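Local coordinates for protein type IV pilus biogenesis factor PilY1 (Pseudomonas aeruginosa, PDB 3HX6) that takes part in pilus assembly, twitching motility and adhesion to host cells, and appears to regulate pilus retraction through calcium binding and release, at residues S139-D144 against P196-A201; A150-L155 against A168-D173; K178-I183 against I228-G233; V210-G215 against S252-A257. The protein carries 3 engineered substitutions. One frame throughout, in Å; residues are numbered along the deposited sequence.

Interaction 1. Residues S139-D144 against P196-A201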
loop_
_atom_site.group_PDB
_atom_site.type_symbol
_atom_site.label_atom_id
_atom_site.label_comp_id
_atom_site.label_asym_id
_atom_site.label_seq_id
_atom_site.Cartn_x
_atom_site.Cartn_y
_atom_site.Cartn_z
ATOM N N SER A 139 8.938 -22.825 -6.417
ATOM C CA SER A 139 8.717 -21.543 -7.058
ATOM C C SER A 139 10.066 -20.883 -7.304
ATOM O O SER A 139 10.945 -20.917 -6.445
ATOM C CB SER A 139 7.867 -20.651 -6.152
ATOM O OG SER A 139 7.695 -19.367 -6.719
ATOM N N PRO A 140 10.254 -20.287 -8.488
ATOM C CA PRO A 140 11.540 -19.638 -8.751
ATOM C C PRO A 140 11.659 -18.334 -7.965
ATOM O O PRO A 140 10.681 -17.842 -7.399
ATOM C CB PRO A 140 11.501 -19.402 -10.255
ATOM C CG PRO A 140 10.047 -19.132 -10.500
ATOM C CD PRO A 140 9.373 -20.206 -9.667
ATOM N N VAL A 141 12.864 -17.790 -7.926
ATOM C CA VAL A 141 13.111 -16.537 -7.232
ATOM C C VAL A 141 13.326 -15.439 -8.269
ATOM O O VAL A 141 14.089 -15.621 -9.220
ATOM C CB VAL A 141 14.372 -16.639 -6.350
ATOM C CG1 VAL A 141 14.836 -15.250 -5.931
ATOM C CG2 VAL A 141 14.078 -17.490 -5.127
ATOM N N VAL A 142 12.639 -14.313 -8.108
ATOM C CA VAL A 142 12.815 -13.198 -9.030
ATOM C C VAL A 142 13.336 -12.024 -8.214
ATOM O O VAL A 142 12.901 -11.806 -7.088
ATOM C CB VAL A 142 11.492 -12.785 -9.728
ATOM C CG1 VAL A 142 10.928 -13.967 -10.509
ATOM C CG2 VAL A 142 10.479 -12.287 -8.704
ATOM N N ALA A 143 14.276 -11.276 -8.772
ATOM C CA ALA A 143 14.827 -10.142 -8.054
ATOM C C ALA A 143 15.511 -9.196 -9.015
ATOM O O ALA A 143 15.814 -9.560 -10.152
ATOM C CB ALA A 143 15.829 -10.626 -7.000
ATOM N N ASP A 144 15.725 -7.965 -8.564
ATOM C CA ASP A 144 16.425 -6.988 -9.376
ATOM C C ASP A 144 17.891 -7.121 -8.995
ATOM O O ASP A 144 18.221 -7.291 -7.823
ATOM C CB ASP A 144 15.928 -5.571 -9.083
ATOM C CG ASP A 144 14.566 -5.297 -9.693
ATOM O OD1 ASP A 144 14.131 -6.094 -10.546
ATOM O OD2 ASP A 144 13.938 -4.283 -9.330
ATOM N N PRO A 196 16.651 -25.551 -1.900
ATOM C CA PRO A 196 16.835 -24.283 -1.193
ATOM C C PRO A 196 16.446 -23.084 -2.045
ATOM O O PRO A 196 16.643 -23.088 -3.254
ATOM C CB PRO A 196 18.330 -24.280 -0.871
ATOM C CG PRO A 196 18.644 -25.732 -0.717
ATOM C CD PRO A 196 17.901 -26.332 -1.890
ATOM N N LYS A 197 15.885 -22.067 -1.406
ATOM C CA LYS A 197 15.503 -20.849 -2.101
ATOM C C LYS A 197 16.709 -19.920 -2.080
ATOM O O LYS A 197 17.205 -19.543 -1.018
ATOM C CB LYS A 197 14.330 -20.168 -1.401
ATOM C CG LYS A 197 13.022 -20.930 -1.496
ATOM C CD LYS A 197 11.856 -20.067 -1.032
ATOM C CE LYS A 197 10.534 -20.789 -1.229
ATOM N NZ LYS A 197 9.374 -19.851 -1.155
ATOM N N PRO A 198 17.203 -19.538 -3.259
ATOM C CA PRO A 198 18.362 -18.650 -3.284
ATOM C C PRO A 198 18.002 -17.205 -2.987
ATOM O O PRO A 198 16.838 -16.801 -3.091
ATOM C CB PRO A 198 18.890 -18.827 -4.704
ATOM C CG PRO A 198 17.628 -19.007 -5.489
ATOM C CD PRO A 198 16.813 -19.947 -4.620
ATOM N N THR A 199 19.010 -16.437 -2.596
ATOM C CA THR A 199 18.841 -15.016 -2.343
ATOM C C THR A 199 19.735 -14.343 -3.373
ATOM O O THR A 199 20.822 -14.835 -3.680
ATOM C CB THR A 199 19.307 -14.601 -0.923
ATOM O OG1 THR A 199 18.328 -15.004 0.046
ATOM C CG2 THR A 199 19.486 -13.083 -0.837
ATOM N N VAL A 200 19.260 -13.240 -3.929
ATOM C CA VAL A 200 20.031 -12.492 -4.905
ATOM C C VAL A 200 20.454 -11.235 -4.176
ATOM O O VAL A 200 19.612 -10.477 -3.702
ATOM C CB VAL A 200 19.184 -12.122 -6.121
ATOM C CG1 VAL A 200 20.001 -11.250 -7.072
ATOM C CG2 VAL A 200 18.724 -13.394 -6.824
ATOM N N ALA A 201 21.756 -11.006 -4.074
ATOM C CA ALA A 201 22.207 -9.837 -3.338
ATOM C C ALA A 201 23.550 -9.296 -3.766
ATOM O O ALA A 201 24.309 -9.947 -4.479
ATOM C CB ALA A 201 22.235 -10.160 -1.845
#
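Val141, on strand 141-147, meets Pro198, just ahead of strand 199-202; no hydrogen bond joins the two segments. From Val141 the CG2 methyl lies against the proline ring, 3.7 Å from Pro198 CD, and the two side chains lie alongside each other, pointing opposite ways. Two residues on, the methyl of Ala143 packs on the branch point of its partner, Ala143 CB to Val200 CB 3.8 Å. With CG1 of Val200 anti to the backbone N (chi1 176°), CG2 lies anti to the carbonyl carbon and comes 4.0 Å from Ala143 CB. One contact involves a polar atom without being a hydrogen bond: Val141 CG2 sits 3.5 Å from Pro198 O. In the backbone, the segment axes of 141-144 and 199-201 approach to 7.6 Å and run nearly parallel, 11° apart, too far for strand pairing. Each strand is instead bonded within its own sheet, Val141 to Ile156 and Thr199 to Val211. Ile156 also touches both Pro198 and Val200. Strands 141-147 and 199-202 each come first in a four-stranded antiparallel sheet, at its edge: the parallel packing of innermost strands of successive blades in the beta-propeller of this C-terminal domain of PilY1.

Interaction 2. Residues A150-L155 against A168-D173; sequences AWHTVL and ALDVTD
Thr153 and Thr172 are joined by a bond from backbone to side chain: Thr153 N donates to Thr172 OG1 at 2.7 Å, with a nearly straight N-H...O angle of 166°. That hydroxyl also lies at the edge of the His152 ring, near its plane, 3.3 Å from His152 CB. Beside it, the carboxylate of Asp170 stands nearly perpendicular to the imidazole (planes 87° apart), and Asp170 OD2 is 3.0 Å from His152 ND1. A water bonded to His152 ND1 makes a weak bond to Asp170 OD1.

Thr172 OG1 accepts from Thr153 N and donates to Asp170 OD1 at 2.7 Å, two bonds that hold the rotation of the hydroxyl. Asp170 OD1 is met there on the syn side, somewhat out of the carboxylate plane, and also accepts from Thr172 N, which closes an Asx turn. With its CG anti to the backbone N (chi1 -177°), Asp170 brings OD1 within range of both donors.

Further along, the main chains pair as an antiparallel ladder. Leu155 and Leu169 bond reciprocally, Leu169 N to Leu155 O at 2.7 Å in the carbonyl plane, while Val154 and Asp170 form a non-hydrogen-bonded pair. Val171 N adds a bond to Thr153 O, and Val171 CG1 packs 3.6 Å from Thr153 CG2.

Outside the pair, His152 stacks on Phe147 and its NE2 is hydrogen-bonded to Phe147 O, while Arg84 reaches both Thr153 OG1 and Thr172 O. The hairpin forms the middle of its sheet, between strands 141-147 and 178-184; helix 74-82 touches Thr153 and Thr172 through Phe77, and Tyr89 of strand 87-91 touches Leu155 and Val171.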
loop_
_atom_site.group_PDB
_atom_site.type_symbol
_atom_site.label_atom_id
_atom_site.label_comp_id
_atom_site.label_asym_id
_atom_site.label_seq_id
_atom_site.Cartn_x
_atom_site.Cartn_y
_atom_site.Cartn_z
ATOM N N ALA A 150 24.284 -2.578 -15.794
ATOM C CA ALA A 150 22.895 -2.143 -15.761
ATOM C C ALA A 150 22.021 -2.967 -14.826
ATOM O O ALA A 150 22.404 -4.050 -14.377
ATOM C CB ALA A 150 22.313 -2.181 -17.170
ATOM N N TRP A 151 20.844 -2.435 -14.528
ATOM C CA TRP A 151 19.893 -3.129 -13.683
ATOM C C TRP A 151 19.111 -4.100 -14.552
ATOM O O TRP A 151 18.835 -3.814 -15.714
ATOM C CB TRP A 151 18.936 -2.139 -13.018
ATOM C CG TRP A 151 19.569 -1.408 -11.891
ATOM C CD1 TRP A 151 20.130 -0.169 -11.925
ATOM C CD2 TRP A 151 19.755 -1.900 -10.562
ATOM N NE1 TRP A 151 20.658 0.146 -10.698
ATOM C CE2 TRP A 151 20.443 -0.901 -9.841
ATOM C CE3 TRP A 151 19.410 -3.093 -9.911
ATOM C CZ2 TRP A 151 20.796 -1.055 -8.496
ATOM C CZ3 TRP A 151 19.763 -3.248 -8.567
ATOM C CH2 TRP A 151 20.448 -2.233 -7.879
ATOM N N HIS A 152 18.773 -5.250 -13.981
ATOM C CA HIS A 152 18.016 -6.285 -14.678
ATOM C C HIS A 152 17.101 -6.906 -13.648
ATOM O O HIS A 152 17.306 -6.734 -12.440
ATOM C CB HIS A 152 18.923 -7.416 -15.170
ATOM C CG HIS A 152 20.083 -6.962 -15.995
ATOM N ND1 HIS A 152 20.043 -6.918 -17.372
ATOM C CD2 HIS A 152 21.318 -6.538 -15.637
ATOM C CE1 HIS A 152 21.206 -6.485 -17.826
ATOM N NE2 HIS A 152 21.996 -6.247 -16.796
ATOM N N THR A 153 16.090 -7.619 -14.126
ATOM C CA THR A 153 15.206 -8.349 -13.236
ATOM C C THR A 153 15.566 -9.774 -13.610
ATOM O O THR A 153 15.497 -10.158 -14.783
ATOM C CB THR A 153 13.718 -8.101 -13.516
ATOM O OG1 THR A 153 13.401 -6.727 -13.254
ATOM C CG2 THR A 153 12.872 -8.981 -12.604
ATOM N N VAL A 154 15.992 -10.550 -12.626
ATOM C CA VAL A 154 16.393 -11.918 -12.897
ATOM C C VAL A 154 15.464 -12.920 -12.231
ATOM O O VAL A 154 14.719 -12.581 -11.316
ATOM C CB VAL A 154 17.844 -12.167 -12.413
ATOM C CG1 VAL A 154 17.901 -12.135 -10.882
ATOM C CG2 VAL A 154 18.348 -13.498 -12.931
ATOM N N LEU A 155 15.514 -14.153 -12.718
ATOM C CA LEU A 155 14.717 -15.239 -12.178
ATOM C C LEU A 155 15.672 -16.408 -11.993
ATOM O O LEU A 155 16.363 -16.805 -12.925
ATOM C CB LEU A 155 13.580 -15.616 -13.143
ATOM C CG LEU A 155 12.684 -16.790 -12.730
ATOM C CD1 LEU A 155 11.355 -16.720 -13.467
ATOM C CD2 LEU A 155 13.392 -18.103 -13.015
ATOM N N ALA A 168 19.526 -19.350 -14.222
ATOM C CA ALA A 168 19.098 -17.978 -14.031
ATOM C C ALA A 168 18.651 -17.430 -15.373
ATOM O O ALA A 168 19.285 -17.680 -16.394
ATOM C CB ALA A 168 20.254 -17.139 -13.475
ATOM N N LEU A 169 17.541 -16.706 -15.375
ATOM C CA LEU A 169 17.046 -16.115 -16.605
ATOM C C LEU A 169 16.975 -14.611 -16.399
ATOM O O LEU A 169 16.767 -14.144 -15.275
ATOM C CB LEU A 169 15.642 -16.643 -16.937
ATOM C CG LEU A 169 15.451 -18.164 -17.007
ATOM C CD1 LEU A 169 13.975 -18.486 -17.245
ATOM C CD2 LEU A 169 16.314 -18.743 -18.106
ATOM N N ASP A 170 17.184 -13.860 -17.477
ATOM C CA ASP A 170 17.079 -12.410 -17.417
ATOM C C ASP A 170 15.633 -12.194 -17.821
ATOM O O ASP A 170 15.269 -12.400 -18.977
ATOM C CB ASP A 170 17.999 -11.732 -18.434
ATOM C CG ASP A 170 17.946 -10.216 -18.341
ATOM O OD1 ASP A 170 16.835 -9.667 -18.163
ATOM O OD2 ASP A 170 19.009 -9.572 -18.449
ATOM N N VAL A 171 14.811 -11.788 -16.866
ATOM C CA VAL A 171 13.394 -11.599 -17.119
ATOM C C VAL A 171 12.964 -10.123 -17.132
ATOM O O VAL A 171 11.785 -9.795 -16.988
ATOM C CB VAL A 171 12.597 -12.424 -16.070
ATOM C CG1 VAL A 171 12.026 -11.527 -14.980
ATOM C CG2 VAL A 171 11.540 -13.242 -16.763
ATOM N N THR A 172 13.933 -9.236 -17.325
ATOM C CA THR A 172 13.671 -7.801 -17.362
ATOM C C THR A 172 12.634 -7.463 -18.435
ATOM O O THR A 172 11.738 -6.653 -18.214
ATOM C CB THR A 172 14.957 -7.019 -17.666
ATOM O OG1 THR A 172 16.004 -7.473 -16.799
ATOM C CG2 THR A 172 14.734 -5.526 -17.461
ATOM N N ASP A 173 12.768 -8.088 -19.600
ATOM C CA ASP A 173 11.840 -7.861 -20.703
ATOM C C ASP A 173 11.095 -9.160 -21.003
ATOM O O ASP A 173 11.641 -10.072 -21.625
ATOM C CB ASP A 173 12.609 -7.381 -21.943
ATOM C CG ASP A 173 11.701 -7.141 -23.152
ATOM O OD1 ASP A 173 10.483 -6.925 -22.970
ATOM O OD2 ASP A 173 12.221 -7.155 -24.290
HETATM O O HOH W 1 17.822 -6.810 -19.362
#

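Interaction 3. Residues K178-I183 against I228-G233. Engineered in segment 228-233: Met230 (natural residue Leu).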
loop_
_atom_site.group_PDB
_atom_site.type_symbol
_atom_site.label_atom_id
_atom_site.label_comp_id
_atom_site.label_asym_id
_atom_site.label_seq_id
_atom_site.Cartn_x
_atom_site.Cartn_y
_atom_site.Cartn_z
ATOM N N LYS A 178 16.007 -14.000 -21.627
ATOM C CA LYS A 178 17.277 -14.602 -22.012
ATOM C C LYS A 178 17.807 -15.567 -20.959
ATOM O O LYS A 178 17.493 -15.449 -19.775
ATOM C CB LYS A 178 18.330 -13.515 -22.257
ATOM C CG LYS A 178 17.960 -12.511 -23.332
ATOM C CD LYS A 178 19.114 -11.566 -23.621
ATOM C CE LYS A 178 18.818 -10.681 -24.823
ATOM N NZ LYS A 178 19.956 -9.772 -25.144
ATOM N N LEU A 179 18.613 -16.524 -21.405
ATOM C CA LEU A 179 19.220 -17.500 -20.511
ATOM C C LEU A 179 20.588 -16.971 -20.096
ATOM O O LEU A 179 21.491 -16.860 -20.929
ATOM C CB LEU A 179 19.390 -18.846 -21.219
ATOM C CG LEU A 179 20.237 -19.874 -20.464
ATOM C CD1 LEU A 179 19.620 -20.145 -19.098
ATOM C CD2 LEU A 179 20.337 -21.159 -21.274
ATOM N N LEU A 180 20.739 -16.638 -18.816
ATOM C CA LEU A 180 22.008 -16.124 -18.316
ATOM C C LEU A 180 23.005 -17.257 -18.118
ATOM O O LEU A 180 24.149 -17.174 -18.566
ATOM C CB LEU A 180 21.796 -15.379 -16.998
ATOM C CG LEU A 180 21.011 -14.070 -17.114
ATOM C CD1 LEU A 180 20.672 -13.541 -15.729
ATOM C CD2 LEU A 180 21.832 -13.057 -17.902
ATOM N N TRP A 181 22.572 -18.311 -17.438
ATOM C CA TRP A 181 23.435 -19.457 -17.208
ATOM C C TRP A 181 22.716 -20.663 -16.619
ATOM O O TRP A 181 21.579 -20.572 -16.154
ATOM C CB TRP A 181 24.626 -19.085 -16.310
ATOM C CG TRP A 181 24.292 -18.267 -15.087
ATOM C CD1 TRP A 181 24.469 -16.921 -14.933
ATOM C CD2 TRP A 181 23.753 -18.743 -13.845
ATOM N NE1 TRP A 181 24.077 -16.529 -13.673
ATOM C CE2 TRP A 181 23.633 -17.626 -12.984
ATOM C CE3 TRP A 181 23.361 -20.002 -13.374
ATOM C CZ2 TRP A 181 23.133 -17.732 -11.680
ATOM C CZ3 TRP A 181 22.864 -20.107 -12.073
ATOM C CH2 TRP A 181 22.755 -18.976 -11.244
ATOM N N GLU A 182 23.405 -21.795 -16.664
ATOM C CA GLU A 182 22.907 -23.055 -16.140
ATOM C C GLU A 182 24.052 -23.706 -15.387
ATOM O O GLU A 182 25.158 -23.814 -15.907
ATOM C CB GLU A 182 22.471 -23.983 -17.274
ATOM C CG GLU A 182 21.261 -23.519 -18.056
ATOM C CD GLU A 182 20.869 -24.513 -19.137
ATOM O OE1 GLU A 182 21.694 -24.764 -20.044
ATOM O OE2 GLU A 182 19.739 -25.048 -19.076
ATOM N N ILE A 183 23.790 -24.126 -14.158
ATOM C CA ILE A 183 24.805 -24.774 -13.342
ATOM C C ILE A 183 24.405 -26.224 -13.111
ATOM O O ILE A 183 23.231 -26.522 -12.914
ATOM C CB ILE A 183 24.949 -24.091 -11.963
ATOM C CG1 ILE A 183 25.414 -22.649 -12.136
ATOM C CG2 ILE A 183 25.942 -24.861 -11.098
ATOM C CD1 ILE A 183 25.664 -21.936 -10.824
ATOM N N ILE A 228 27.255 -17.700 -6.271
ATOM C CA ILE A 228 27.325 -17.722 -7.721
ATOM C C ILE A 228 27.243 -16.322 -8.315
ATOM O O ILE A 228 26.301 -15.582 -8.040
ATOM C CB ILE A 228 26.164 -18.575 -8.266
ATOM C CG1 ILE A 228 26.161 -19.934 -7.548
ATOM C CG2 ILE A 228 26.292 -18.742 -9.777
ATOM C CD1 ILE A 228 24.916 -20.763 -7.788
ATOM N N ASP A 229 28.227 -15.960 -9.131
ATOM C CA ASP A 229 28.228 -14.642 -9.757
ATOM C C ASP A 229 26.963 -14.500 -10.591
ATOM O O ASP A 229 26.680 -15.330 -11.460
ATOM C CB ASP A 229 29.456 -14.468 -10.656
ATOM C CG ASP A 229 29.532 -13.079 -11.270
ATOM O OD1 ASP A 229 29.678 -12.099 -10.508
ATOM O OD2 ASP A 229 29.436 -12.970 -12.512
ATOM N N MET A 230 26.204 -13.444 -10.326
ATOM C CA MET A 230 24.956 -13.199 -11.037
ATOM C C MET A 230 25.123 -13.190 -12.553
ATOM O O MET A 230 24.380 -13.856 -13.274
ATOM C CB MET A 230 24.350 -11.864 -10.591
ATOM C CG MET A 230 22.920 -11.641 -11.062
ATOM S SD MET A 230 21.788 -12.924 -10.438
ATOM C CE MET A 230 21.553 -13.924 -11.866
ATOM N N GLU A 231 26.103 -12.441 -13.038
ATOM C CA GLU A 231 26.317 -12.340 -14.471
ATOM C C GLU A 231 26.817 -13.606 -15.154
ATOM O O GLU A 231 26.243 -14.054 -16.149
ATOM C CB GLU A 231 27.297 -11.201 -14.774
ATOM C CG GLU A 231 27.652 -11.068 -16.250
ATOM C CD GLU A 231 28.542 -9.872 -16.531
ATOM O OE1 GLU A 231 29.565 -9.706 -15.829
ATOM O OE2 GLU A 231 28.225 -9.101 -17.460
ATOM N N THR A 232 27.873 -14.183 -14.601
ATOM C CA THR A 232 28.523 -15.349 -15.184
ATOM C C THR A 232 28.047 -16.735 -14.780
ATOM O O THR A 232 28.167 -17.675 -15.558
ATOM C CB THR A 232 30.041 -15.268 -14.920
ATOM O OG1 THR A 232 30.579 -14.141 -15.625
ATOM C CG2 THR A 232 30.747 -16.533 -15.383
ATOM N N GLY A 233 27.516 -16.870 -13.571
ATOM C CA GLY A 233 27.089 -18.179 -13.115
ATOM C C GLY A 233 28.303 -18.920 -12.581
ATOM O O GLY A 233 28.224 -20.083 -12.191
#
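Trp181 lays one face of its indole on the turn that follows strand 223-229. Its CB lies near the turn backbone, 3.9 Å from Thr232 O. From there CG stands between the backbone N and the carbonyl carbon (chi1 46°), and Gly233 CA lies over the face of the five-membered ring, 3.2 Å from its centroid and only 2° off its normal, a CH-pi contact. The bare CA of Gly233 allows this close stacking distance. Trp181 CD1 comes 3.3 Å from Gly233 N. At the edge, Trp181 NE1 donates to Met230 O at 2.7 Å; the acceptor lies in the indole plane, but the donor stands 43° out of the carbonyl plane of Met230. The far rim, CZ2 and CH2, reaches Ile228 CG2, each at 3.8 Å, over the same face as the glycine.

Leu180 CD1 adds contact with CE of Met230, an engineered residue, whereas Ile183 and Ile228 meet tip to tip at their CD1 atoms. The turn is shaped by its own bonds: Thr232 N to Asp229 OD2, an Asx motif, and Gly233 N to Asp229 O. Within its own sheet, Leu180 and Trp181 both face Ala168, a classic beta bulge in strand 178-184. This is inter-blade packing of a beta-propeller, in which the outermost strand of one four-stranded blade sends a tryptophan onto the turn between the last two strands of the next.

Interaction 4. Residues V210-G215 against S252-A257; sequences VVTGNG and SSPRLA
A junction between successive propeller blades brings the second strand of one sheet, 208-213, against the first strand of the next, 251-257. Pro254 lies in it: its CG lies 3.3 Å from Val211 O and 3.7 Å from Thr212 CA, while Pro254 CD is 3.8 Å from Gly213 N, so the ring edge made by CG and CD rests mainly on the backbone of 211-213, with Val211 CG1 a little farther off. Beside it, Val211 CG1, carried anti to the backbone N (chi1 -178°), crosses Leu256 at a slant and comes 3.9 Å from its CD1.

At the other end, Gly213 CA makes a CA-H...O contact with Ser252 O at 3.5 Å, the angle at H being 132°. No hydrogen bond links the two segments, and their axes, 5.1 Å apart at closest, run at 134°, consistent with packing between sheets of the beta-propeller instead of strand pairing. Leu225 of strand 223-229 touches both Val211 and Pro254, and Ser253 OG accepts from Lys197 N. The side chain of Leu256 lies about 9 Å from the bound calcium ion, whose ligands Asp258, Asn260, Asp262, Val264 and Asp266 follow strand 251-257.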
loop_
_atom_site.group_PDB
_atom_site.type_symbol
_atom_site.label_atom_id
_atom_site.label_comp_id
_atom_site.label_asym_id
_atom_site.label_seq_id
_atom_site.Cartn_x
_atom_site.Cartn_y
_atom_site.Cartn_z
ATOM N N VAL A 210 24.147 -14.872 -6.672
ATOM C CA VAL A 210 23.064 -15.734 -6.253
ATOM C C VAL A 210 23.700 -16.448 -5.082
ATOM O O VAL A 210 24.733 -17.101 -5.237
ATOM C CB VAL A 210 22.696 -16.763 -7.326
ATOM C CG1 VAL A 210 21.816 -17.864 -6.713
ATOM C CG2 VAL A 210 21.962 -16.068 -8.468
ATOM N N VAL A 211 23.117 -16.289 -3.903
ATOM C CA VAL A 211 23.643 -16.944 -2.718
ATOM C C VAL A 211 22.617 -17.958 -2.266
ATOM O O VAL A 211 21.488 -17.607 -1.932
ATOM C CB VAL A 211 23.922 -15.919 -1.610
ATOM C CG1 VAL A 211 24.515 -16.615 -0.390
ATOM C CG2 VAL A 211 24.891 -14.859 -2.149
ATOM N N THR A 212 23.010 -19.225 -2.265
ATOM C CA THR A 212 22.092 -20.280 -1.891
ATOM C C THR A 212 22.809 -21.471 -1.264
ATOM O O THR A 212 24.036 -21.513 -1.227
ATOM C CB THR A 212 21.321 -20.746 -3.141
ATOM O OG1 THR A 212 20.258 -21.622 -2.760
ATOM C CG2 THR A 212 22.263 -21.455 -4.110
ATOM N N GLY A 213 22.038 -22.428 -0.751
ATOM C CA GLY A 213 22.627 -23.617 -0.163
ATOM C C GLY A 213 22.908 -24.581 -1.304
ATOM O O GLY A 213 22.264 -24.487 -2.350
ATOM N N ASN A 214 23.855 -25.500 -1.126
ATOM C CA ASN A 214 24.179 -26.446 -2.193
ATOM C C ASN A 214 23.053 -27.446 -2.436
ATOM O O ASN A 214 23.012 -28.124 -3.463
ATOM C CB ASN A 214 25.478 -27.191 -1.879
ATOM C CG ASN A 214 25.340 -28.152 -0.714
ATOM O OD1 ASN A 214 24.864 -27.783 0.358
ATOM N ND2 ASN A 214 25.769 -29.394 -0.919
ATOM N N GLY A 215 22.124 -27.547 -1.500
ATOM C CA GLY A 215 21.041 -28.482 -1.731
ATOM C C GLY A 215 21.248 -29.848 -1.108
ATOM O O GLY A 215 22.197 -30.070 -0.361
ATOM N N SER A 252 20.649 -25.572 3.365
ATOM C CA SER A 252 19.344 -25.077 2.932
ATOM C C SER A 252 19.324 -23.588 2.589
ATOM O O SER A 252 20.377 -22.965 2.430
ATOM C CB SER A 252 18.301 -25.377 4.009
ATOM O OG SER A 252 18.260 -26.770 4.278
ATOM N N SER A 253 18.116 -23.030 2.488
ATOM C CA SER A 253 17.912 -21.626 2.136
ATOM C C SER A 253 18.608 -20.649 3.073
ATOM O O SER A 253 18.390 -20.663 4.284
ATOM C CB SER A 253 16.413 -21.307 2.113
ATOM O OG SER A 253 15.692 -22.304 1.414
ATOM N N PRO A 254 19.450 -19.765 2.519
ATOM C CA PRO A 254 20.132 -18.811 3.399
ATOM C C PRO A 254 19.353 -17.521 3.587
ATOM O O PRO A 254 18.464 -17.194 2.791
ATOM C CB PRO A 254 21.444 -18.556 2.669
ATOM C CG PRO A 254 20.997 -18.568 1.229
ATOM C CD PRO A 254 20.046 -19.763 1.170
ATOM N N ARG A 255 19.679 -16.804 4.658
ATOM C CA ARG A 255 19.088 -15.506 4.927
ATOM C C ARG A 255 20.290 -14.564 5.014
ATOM O O ARG A 255 21.177 -14.745 5.849
ATOM C CB ARG A 255 18.333 -15.490 6.257
ATOM C CG ARG A 255 17.818 -14.101 6.661
ATOM C CD ARG A 255 16.739 -13.583 5.704
ATOM N NE ARG A 255 15.608 -14.501 5.647
ATOM C CZ ARG A 255 14.531 -14.335 4.884
ATOM N NH1 ARG A 255 14.423 -13.269 4.097
ATOM N NH2 ARG A 255 13.570 -15.251 4.892
ATOM N N LEU A 256 20.338 -13.574 4.139
ATOM C CA LEU A 256 21.447 -12.635 4.165
ATOM C C LEU A 256 21.166 -11.510 5.147
ATOM O O LEU A 256 20.015 -11.106 5.327
ATOM C CB LEU A 256 21.697 -12.081 2.763
ATOM C CG LEU A 256 22.748 -12.869 1.970
ATOM C CD1 LEU A 256 22.437 -14.358 1.987
ATOM C CD2 LEU A 256 22.802 -12.333 0.558
ATOM N N ALA A 257 22.218 -11.022 5.794
ATOM C CA ALA A 257 22.085 -9.939 6.762
ATOM C C ALA A 257 22.921 -8.752 6.319
ATOM O O ALA A 257 24.069 -8.910 5.897
ATOM C CB ALA A 257 22.542 -10.402 8.144
#

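From the N terminus, segment 139-144 opens interaction 1, whose loop of 51 intervening residues runs to 196-201. Within that loop the hairpin of interaction 2 opens and closes, so it is wholly enclosed. Interaction 3 starts at 178-183, before interaction 1 has closed, and ends at 228-233, so the two cross. Interaction 4 opens at 210-215, inside the span of interaction 3, and closes at 252-257, crossing it in turn; it follows interaction 1 in series. Interaction 2 lies within one four-stranded sheet. Interaction 1 joins the first strands of that sheet and the second, interaction 3 joins the last strand of the first to the turn after the third strand of the second, and interaction 4 ties the second to the third.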